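Side-chain contacts in glycoside hydrolase (Streptococcus pneumoniae serotype 4, PDB 6ORH), which probably acts as an alpha-L-fucosidase, removing fucose from glycans and helping to degrade host carbohydrate antigens: residues Gly30-Tyr35 with Val75-Gly80; Ser52-Arg57 with Ser96-Gly101; Val431-Thr434 with Leu439-Leu442. The protein carries 2 engineered substitutions. All blocks are in the same frame, centred on the assembly; numbering follows the deposited sequence.

Interaction 1 of 3, residues Gly30-Tyr35 with Val75-Gly80; sequences GPNTFY and VKHHDG. With FUC (alpha-L-fucopyranose), chain C.
Asn32 and Asp79 meet mainly through water. Asn32 OD1 lies 3.8 Å from Asp79 OD2, with the amide and carboxylate planes 63° apart. Pro31 CG is 4.1 Å from Asp79 OD1.

Two waters join the segments. Water 1 accepts from Asn32 ND2 (2.9 Å), donates to Asp79 OD2 (2.7 Å) and bonds to His77 ND1 (2.8 Å). Water 2 accepts from the backbone Asn32 N and gives Asp79 OD2 a second water bond. Both groups have a further partner: Asn32 OD1 accepts from Gln37 NE2, and Asp79 OD1 from Phe81 N.

His77 CG is anti to the backbone N (chi1 -157°), and the ring reaches both water 1 and fucose. Water 1 sits in the ring plane, which probably helps fix the rotation of the ring. His77 NE2, the other ring nitrogen, bonds fucose O4 at 3.1 Å. His78 NE2 bonds fucose O2 at 2.8 Å, while His78 ND1 is held by Ser125 OG.

The contact lies at the glycan pocket of the TIM-barrel domain. Segments 30-35 and 75-80 follow the neighbouring parallel strands 23-27 and 70-74, and Val75 and Lys76 pack on strand 119-124.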
loop_
_atom_site.group_PDB
_atom_site.type_symbol
_atom_site.label_atom_id
_atom_site.label_comp_id
_atom_site.label_asym_id
_atom_site.label_seq_id
_atom_site.Cartn_x
_atom_site.Cartn_y
_atom_site.Cartn_z
ATOM N N GLY A 30 19.015 27.862 -4.521
ATOM C CA GLY A 30 20.403 28.239 -4.325
ATOM C C GLY A 30 21.151 28.185 -5.653
ATOM O O GLY A 30 20.523 28.229 -6.701
ATOM N N PRO A 31 22.487 28.070 -5.617
ATOM C CA PRO A 31 23.288 27.915 -6.835
ATOM C C PRO A 31 22.776 26.818 -7.763
ATOM O O PRO A 31 22.786 26.982 -8.976
ATOM C CB PRO A 31 24.662 27.568 -6.264
ATOM C CG PRO A 31 24.708 28.333 -4.955
ATOM C CD PRO A 31 23.312 28.113 -4.398
ATOM N N ASN A 32 22.305 25.692 -7.206
ATOM C CA ASN A 32 21.806 24.614 -8.051
ATOM C C ASN A 32 20.697 25.091 -8.976
ATOM O O ASN A 32 20.523 24.534 -10.061
ATOM C CB ASN A 32 21.348 23.393 -7.238
ATOM C CG ASN A 32 22.504 22.688 -6.570
ATOM O OD1 ASN A 32 23.662 23.024 -6.809
ATOM N ND2 ASN A 32 22.202 21.693 -5.741
ATOM N N THR A 33 19.893 26.075 -8.533
ATOM C CA THR A 33 18.794 26.580 -9.342
ATOM C C THR A 33 19.375 27.236 -10.595
ATOM O O THR A 33 18.728 27.181 -11.641
ATOM C CB THR A 33 17.951 27.607 -8.568
ATOM O OG1 THR A 33 17.662 27.040 -7.278
ATOM C CG2 THR A 33 16.664 28.018 -9.260
ATOM N N PHE A 34 20.531 27.893 -10.433
ATOM C CA PHE A 34 21.149 28.620 -11.539
ATOM C C PHE A 34 21.999 27.696 -12.409
ATOM O O PHE A 34 22.233 27.997 -13.583
ATOM C CB PHE A 34 21.924 29.829 -11.008
ATOM C CG PHE A 34 20.997 30.864 -10.427
ATOM C CD1 PHE A 34 20.404 31.823 -11.238
ATOM C CD2 PHE A 34 20.672 30.839 -9.073
ATOM C CE1 PHE A 34 19.517 32.750 -10.711
ATOM C CE2 PHE A 34 19.777 31.761 -8.549
ATOM C CZ PHE A 34 19.199 32.712 -9.367
ATOM N N TYR A 35 22.446 26.569 -11.850
ATOM C CA TYR A 35 23.226 25.604 -12.611
ATOM C C TYR A 35 22.367 24.463 -13.152
ATOM O O TYR A 35 22.919 23.561 -13.781
ATOM C CB TYR A 35 24.374 25.037 -11.773
ATOM C CG TYR A 35 25.567 25.960 -11.694
ATOM C CD1 TYR A 35 25.554 27.090 -10.886
ATOM C CD2 TYR A 35 26.687 25.746 -12.484
ATOM C CE1 TYR A 35 26.629 27.967 -10.834
ATOM C CE2 TYR A 35 27.777 26.602 -12.431
ATOM C CZ TYR A 35 27.757 27.711 -11.600
ATOM O OH TYR A 35 28.818 28.578 -11.564
ATOM N N VAL A 75 19.273 26.626 3.877
ATOM C CA VAL A 75 20.171 27.780 3.929
ATOM C C VAL A 75 21.592 27.392 3.543
ATOM O O VAL A 75 22.436 28.276 3.344
ATOM C CB VAL A 75 20.139 28.529 5.274
ATOM C CG1 VAL A 75 18.735 29.022 5.579
ATOM C CG2 VAL A 75 20.705 27.713 6.414
ATOM N N LYS A 76 21.861 26.087 3.476
ATOM C CA LYS A 76 23.112 25.597 2.916
ATOM C C LYS A 76 22.879 24.173 2.433
ATOM O O LYS A 76 22.565 23.290 3.244
ATOM C CB LYS A 76 24.242 25.569 3.952
ATOM C CG LYS A 76 25.620 25.329 3.326
ATOM C CD LYS A 76 26.666 24.912 4.358
ATOM C CE LYS A 76 26.455 23.479 4.822
ATOM N NZ LYS A 76 27.552 23.010 5.711
ATOM N N HIS A 77 22.996 23.961 1.116
ATOM C CA HIS A 77 22.855 22.599 0.601
ATOM C C HIS A 77 24.229 21.931 0.586
ATOM O O HIS A 77 25.173 22.475 1.137
ATOM C CB HIS A 77 22.130 22.633 -0.762
ATOM C CG HIS A 77 21.475 21.333 -1.090
ATOM N ND1 HIS A 77 22.055 20.434 -1.977
ATOM C CD2 HIS A 77 20.323 20.763 -0.670
ATOM C CE1 HIS A 77 21.284 19.370 -2.078
ATOM N NE2 HIS A 77 20.220 19.538 -1.293
ATOM N N HIS A 78 24.341 20.751 -0.047
ATOM C CA HIS A 78 25.604 20.013 0.009
ATOM C C HIS A 78 26.755 20.799 -0.632
ATOM O O HIS A 78 27.910 20.613 -0.270
ATOM C CB HIS A 78 25.471 18.684 -0.759
ATOM C CG HIS A 78 24.314 17.814 -0.379
ATOM N ND1 HIS A 78 23.874 17.645 0.941
ATOM C CD2 HIS A 78 23.544 16.999 -1.134
ATOM C CE1 HIS A 78 22.857 16.785 0.950
ATOM N NE2 HIS A 78 22.627 16.367 -0.308
ATOM N N ASP A 79 26.440 21.667 -1.587
ATOM C CA ASP A 79 27.457 22.476 -2.262
ATOM C C ASP A 79 28.145 23.462 -1.310
ATOM O O ASP A 79 29.205 24.007 -1.628
ATOM C CB ASP A 79 26.823 23.223 -3.431
ATOM C CG ASP A 79 25.645 24.081 -3.013
ATOM O OD1 ASP A 79 25.883 25.234 -2.552
ATOM O OD2 ASP A 79 24.511 23.583 -3.120
ATOM N N GLY A 80 27.537 23.743 -0.147
ATOM C CA GLY A 80 28.206 24.511 0.899
ATOM C C GLY A 80 28.024 26.029 0.791
ATOM O O GLY A 80 28.540 26.774 1.610
HETATM C C1 FUC C . 18.705 14.196 -0.094
HETATM C C2 FUC C . 19.522 15.326 -0.696
HETATM C C3 FUC C . 18.641 16.039 -1.716
HETATM C C4 FUC C . 17.451 16.695 -1.007
HETATM C C5 FUC C . 16.678 15.583 -0.256
HETATM C C6 FUC C . 15.582 16.147 0.632
HETATM O O2 FUC C . 20.657 14.728 -1.349
HETATM O O3 FUC C . 19.427 17.032 -2.399
HETATM O O4 FUC C . 17.951 17.729 -0.112
HETATM O O5 FUC C . 17.571 14.756 0.592
HETATM O O HOH W 1 24.199 20.955 -3.702
HETATM O O HOH W 2 22.332 24.961 -4.344
#

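Interaction 2 of 3, residues Ser52-Arg57 with Ser96-Gly101; sequences SQLDAR and SPWRRG. With EDO (1,2-ethanediol), chain J; EDO (1,2-ethanediol), chain H.
Leu54 meets Trp98 and Arg99 where two loops approach, the backbones coming nearest at Ser52 CA and Trp98 CA, 6.6 Å apart. Arg99 NH2 donates to Leu54 O over 3.3 Å, with an N-H...O angle of 160°. The acceptor lies in the guanidinium plane, but the donor sits above the carbonyl plane, 42° out of it. A bend at chi2 (-81°) turns the arginine chain back over its neighbour.

Arg99 CG rests over the centre of one Trp98 face, 3.5 Å above it. The guanidinium in turn lies with one face against Trp98 NE1. Leu54 approaches both side chains. Its CB is 4.2 Å from Trp98 NE1, and its CD1 is 4.2 Å from Trp98 CZ2. The leucine and arginine side chains cross at about a right angle.

A 1,2-ethanediol, probably from the crystallisation liquor, sits at the guanidinium edge. Arg99 NH1 donates to its O1 at 2.7 Å, and its O2 donates to Ser52 O at 2.9 Å.

Glu108 of helix 105-116 makes a salt bridge with Arg99 NE and also packs against Leu54 and Trp98. Asp55 is the N-cap of helix 56-65, bonding Glu58 N through OD1. Arg57, in that helix, pairs with Glu115. The contact thus joins the loop leading into helix 56-65 to the loop before helix 105-116.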
loop_
_atom_site.group_PDB
_atom_site.type_symbol
_atom_site.label_atom_id
_atom_site.label_comp_id
_atom_site.label_asym_id
_atom_site.label_seq_id
_atom_site.Cartn_x
_atom_site.Cartn_y
_atom_site.Cartn_z
ATOM N N SER A 52 16.934 38.468 -9.093
ATOM C CA SER A 52 16.634 39.878 -8.872
ATOM C C SER A 52 15.153 40.127 -8.589
ATOM O O SER A 52 14.810 41.167 -8.015
ATOM C CB SER A 52 17.096 40.728 -10.021
ATOM O OG SER A 52 16.489 40.266 -11.216
ATOM N N GLN A 53 14.285 39.169 -8.928
ATOM C CA GLN A 53 12.872 39.397 -8.660
ATOM C C GLN A 53 12.416 38.671 -7.392
ATOM O O GLN A 53 11.200 38.570 -7.161
ATOM C CB GLN A 53 12.031 38.909 -9.839
ATOM C CG GLN A 53 12.172 39.808 -11.070
ATOM C CD GLN A 53 11.668 39.082 -12.292
ATOM O OE1 GLN A 53 10.470 39.048 -12.571
ATOM N NE2 GLN A 53 12.566 38.450 -13.025
ATOM N N LEU A 54 13.364 38.211 -6.557
ATOM C CA LEU A 54 12.972 37.350 -5.438
ATOM C C LEU A 54 12.016 38.063 -4.479
ATOM O O LEU A 54 12.236 39.196 -4.064
ATOM C CB LEU A 54 14.229 36.859 -4.716
ATOM C CG LEU A 54 14.004 35.750 -3.673
ATOM C CD1 LEU A 54 15.257 34.897 -3.597
ATOM C CD2 LEU A 54 13.732 36.349 -2.273
ATOM N N ASP A 55 10.949 37.348 -4.109
ATOM C CA ASP A 55 9.939 37.906 -3.222
ATOM C C ASP A 55 9.574 36.833 -2.195
ATOM O O ASP A 55 8.691 35.999 -2.456
ATOM C CB ASP A 55 8.753 38.420 -4.034
ATOM C CG ASP A 55 7.785 39.193 -3.163
ATOM O OD1 ASP A 55 7.875 39.066 -1.935
ATOM O OD2 ASP A 55 6.988 40.009 -3.719
ATOM N N ALA A 56 10.322 36.831 -1.066
ATOM C CA ALA A 56 10.106 35.821 -0.035
ATOM C C ALA A 56 8.718 35.941 0.595
ATOM O O ALA A 56 8.171 34.931 1.072
ATOM C CB ALA A 56 11.182 35.906 1.039
ATOM N N ARG A 57 8.174 37.162 0.634
ATOM C CA ARG A 57 6.832 37.323 1.182
ATOM C C ARG A 57 5.811 36.574 0.315
ATOM O O ARG A 57 4.842 36.041 0.863
ATOM C CB ARG A 57 6.474 38.811 1.381
ATOM C CG ARG A 57 5.165 39.012 2.142
ATOM C CD ARG A 57 4.837 40.504 2.245
ATOM N NE ARG A 57 3.639 40.727 3.064
ATOM C CZ ARG A 57 2.376 40.653 2.644
ATOM N NH1 ARG A 57 2.098 40.363 1.386
ATOM N NH2 ARG A 57 1.387 40.882 3.497
ATOM N N SER A 96 27.914 37.435 -3.526
ATOM C CA SER A 96 27.057 37.334 -4.693
ATOM C C SER A 96 26.533 38.726 -5.051
ATOM O O SER A 96 26.536 39.615 -4.211
ATOM C CB SER A 96 25.925 36.363 -4.465
ATOM O OG SER A 96 24.822 36.997 -3.827
ATOM N N PRO A 97 26.106 38.971 -6.304
ATOM C CA PRO A 97 25.530 40.272 -6.652
ATOM C C PRO A 97 24.112 40.499 -6.151
ATOM O O PRO A 97 23.601 41.619 -6.209
ATOM C CB PRO A 97 25.556 40.310 -8.179
ATOM C CG PRO A 97 25.669 38.866 -8.622
ATOM C CD PRO A 97 26.248 38.082 -7.462
ATOM N N TRP A 98 23.467 39.431 -5.668
ATOM C CA TRP A 98 22.109 39.587 -5.173
ATOM C C TRP A 98 22.103 40.656 -4.075
ATOM O O TRP A 98 22.931 40.602 -3.175
ATOM C CB TRP A 98 21.646 38.218 -4.625
ATOM C CG TRP A 98 20.248 38.212 -4.082
ATOM C CD1 TRP A 98 19.121 38.568 -4.755
ATOM C CD2 TRP A 98 19.820 37.806 -2.766
ATOM N NE1 TRP A 98 18.020 38.444 -3.950
ATOM C CE2 TRP A 98 18.416 37.963 -2.728
ATOM C CE3 TRP A 98 20.480 37.340 -1.625
ATOM C CZ2 TRP A 98 17.671 37.700 -1.578
ATOM C CZ3 TRP A 98 19.739 37.036 -0.496
ATOM C CH2 TRP A 98 18.350 37.209 -0.479
ATOM N N ARG A 99 21.157 41.619 -4.130
ATOM C CA ARG A 99 21.060 42.684 -3.124
ATOM C C ARG A 99 22.403 43.402 -2.924
ATOM O O ARG A 99 22.697 43.903 -1.833
ATOM C CB ARG A 99 20.525 42.156 -1.790
ATOM C CG ARG A 99 19.291 41.275 -1.919
ATOM C CD ARG A 99 18.025 42.091 -2.065
ATOM N NE ARG A 99 16.853 41.255 -1.816
ATOM C CZ ARG A 99 15.892 41.024 -2.707
ATOM N NH1 ARG A 99 15.941 41.577 -3.908
ATOM N NH2 ARG A 99 14.859 40.249 -2.395
ATOM N N ARG A 100 23.214 43.446 -3.986
ATOM C CA ARG A 100 24.545 44.050 -3.979
ATOM C C ARG A 100 25.405 43.533 -2.830
ATOM O O ARG A 100 26.137 44.299 -2.200
ATOM C CB ARG A 100 24.470 45.579 -3.908
ATOM C CG ARG A 100 24.897 46.273 -5.191
ATOM C CD ARG A 100 24.249 47.647 -5.258
ATOM N NE ARG A 100 22.903 47.582 -4.701
ATOM C CZ ARG A 100 21.957 48.488 -4.931
ATOM N NH1 ARG A 100 22.230 49.528 -5.701
ATOM N NH2 ARG A 100 20.751 48.344 -4.412
ATOM N N GLY A 101 25.325 42.223 -2.571
ATOM C CA GLY A 101 26.160 41.601 -1.570
ATOM C C GLY A 101 25.621 41.708 -0.144
ATOM O O GLY A 101 26.233 41.156 0.759
HETATM C C1 EDO J . 12.720 42.143 -4.887
HETATM O O1 EDO J . 13.657 41.196 -5.305
HETATM C C2 EDO J . 12.466 43.008 -6.031
HETATM O O2 EDO J . 13.721 43.403 -6.533
HETATM C C1 EDO H . 7.924 37.400 -13.430
HETATM O O1 EDO H . 9.252 36.855 -13.308
HETATM C C2 EDO H . 7.318 37.131 -14.752
HETATM O O2 EDO H . 8.160 37.444 -15.853
#

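Interaction 3 of 3, residues Val431-Thr434 with Leu439-Leu442; sequences VVIT and LPLL
The F5/8 type C domain, related to galactose-binding modules, is a beta sandwich, and this contact lies between its two antiparallel sheets. Strand 428-436 belongs to one sheet. Strand 441-448 belongs to the other. The chain passes from the first to the second through a short connection, so the segments face each other across the interior and do not pair as strands. Their backbones stay well apart: Ile433 CA and Pro440 CA, the nearest pair, are 8.1 Å from each other.

Ile433 makes the link between the sheets. Its CG1 lies anti to the carbonyl carbon (chi1 -59°). The next torsion is extended (chi2 171°), which carries CD1 out toward the opposite segment. Pro440 and Leu442 receive it, and the contact is wholly apolar.

Other side chains complete the packing. Ile391 and Trp356 each touch both Ile433 and Leu442, and Ile364 touches Pro440. On strand 428-436, Thr434 OG1 bonds Glu237 OE2 of the second subunit.

The tip of Ile433 meets the proline ring along one side: CD1 is 3.7 Å from Pro440 CB and 4.0 Å from Pro440 CG. The same methyl lies 4.3 Å from Leu442 CD1.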
loop_
_atom_site.group_PDB
_atom_site.type_symbol
_atom_site.label_atom_id
_atom_site.label_comp_id
_atom_site.label_asym_id
_atom_site.label_seq_id
_atom_site.Cartn_x
_atom_site.Cartn_y
_atom_site.Cartn_z
ATOM N N VAL A 431 -16.840 -0.332 13.073
ATOM C CA VAL A 431 -15.391 -0.241 13.212
ATOM C C VAL A 431 -14.993 -1.351 14.176
ATOM O O VAL A 431 -15.455 -1.406 15.328
ATOM C CB VAL A 431 -14.950 1.160 13.685
ATOM C CG1 VAL A 431 -13.446 1.214 13.988
ATOM C CG2 VAL A 431 -15.270 2.182 12.596
ATOM N N VAL A 432 -14.102 -2.248 13.710
ATOM C CA VAL A 432 -13.742 -3.402 14.513
ATOM C C VAL A 432 -12.241 -3.355 14.769
ATOM O O VAL A 432 -11.458 -3.472 13.823
ATOM C CB VAL A 432 -14.158 -4.731 13.856
ATOM C CG1 VAL A 432 -13.880 -5.919 14.774
ATOM C CG2 VAL A 432 -15.629 -4.735 13.439
ATOM N N ILE A 433 -11.879 -3.264 16.053
ATOM C CA ILE A 433 -10.485 -3.288 16.493
ATOM C C ILE A 433 -10.127 -4.740 16.820
ATOM O O ILE A 433 -10.687 -5.317 17.751
ATOM C CB ILE A 433 -10.237 -2.339 17.682
ATOM C CG1 ILE A 433 -10.595 -0.887 17.322
ATOM C CG2 ILE A 433 -8.795 -2.460 18.189
ATOM C CD1 ILE A 433 -10.573 0.042 18.505
ATOM N N THR A 434 -9.121 -5.301 16.125
ATOM C CA THR A 434 -8.840 -6.735 16.208
ATOM C C THR A 434 -7.504 -7.032 16.887
ATOM O O THR A 434 -7.261 -8.147 17.369
ATOM C CB THR A 434 -8.977 -7.430 14.847
ATOM O OG1 THR A 434 -7.955 -6.942 13.953
ATOM C CG2 THR A 434 -10.353 -7.236 14.248
ATOM N N LEU A 439 -5.252 -1.373 25.999
ATOM C CA LEU A 439 -6.667 -1.130 25.775
ATOM C C LEU A 439 -6.831 0.059 24.828
ATOM O O LEU A 439 -6.171 1.078 24.999
ATOM C CB LEU A 439 -7.414 -0.966 27.107
ATOM C CG LEU A 439 -7.270 0.360 27.845
ATOM C CD1 LEU A 439 -8.285 1.377 27.342
ATOM C CD2 LEU A 439 -7.447 0.167 29.350
ATOM N N PRO A 440 -7.670 -0.055 23.771
ATOM C CA PRO A 440 -7.728 0.999 22.759
ATOM C C PRO A 440 -8.485 2.236 23.223
ATOM O O PRO A 440 -9.459 2.100 23.973
ATOM C CB PRO A 440 -8.409 0.359 21.546
ATOM C CG PRO A 440 -9.123 -0.881 22.088
ATOM C CD PRO A 440 -8.419 -1.259 23.378
ATOM N N LEU A 441 -7.998 3.402 22.765
ATOM C CA LEU A 441 -8.700 4.682 22.857
ATOM C C LEU A 441 -8.858 5.241 21.447
ATOM O O LEU A 441 -7.933 5.176 20.621
ATOM C CB LEU A 441 -7.904 5.688 23.689
ATOM C CG LEU A 441 -7.691 5.325 25.154
ATOM C CD1 LEU A 441 -6.300 4.738 25.323
ATOM C CD2 LEU A 441 -7.841 6.566 26.030
ATOM N N LEU A 442 -10.006 5.880 21.197
ATOM C CA LEU A 442 -10.165 6.664 19.982
ATOM C C LEU A 442 -10.820 7.977 20.395
ATOM O O LEU A 442 -11.659 7.966 21.306
ATOM C CB LEU A 442 -11.075 5.949 18.980
ATOM C CG LEU A 442 -10.545 4.680 18.305
ATOM C CD1 LEU A 442 -11.664 4.067 17.481
ATOM C CD2 LEU A 442 -9.353 5.020 17.403
#

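Overall arrangement
Interactions 1 and 2 belong to the TIM-barrel domain, and interaction 3 to the sandwich domain. The first two have centres about 15 Å apart and nearest atoms about 6 Å apart. Their segments alternate along the chain. Interaction 1 lies at the glycan pocket: the side chain of His77 is about 6 Å from the bound 2-acetamido-2-deoxy-alpha-D-glucopyranose and about 9 Å from the galactose. Interaction 2 is packing away from the glycan pocket and the calcium site. Interaction 3 lies about 48 Å from interaction 1 and about 54 Å from interaction 2, centre to centre. Its Leu442 side chain is about 6 Å from that of Thr443, a calcium-binding residue with no calcium bound here.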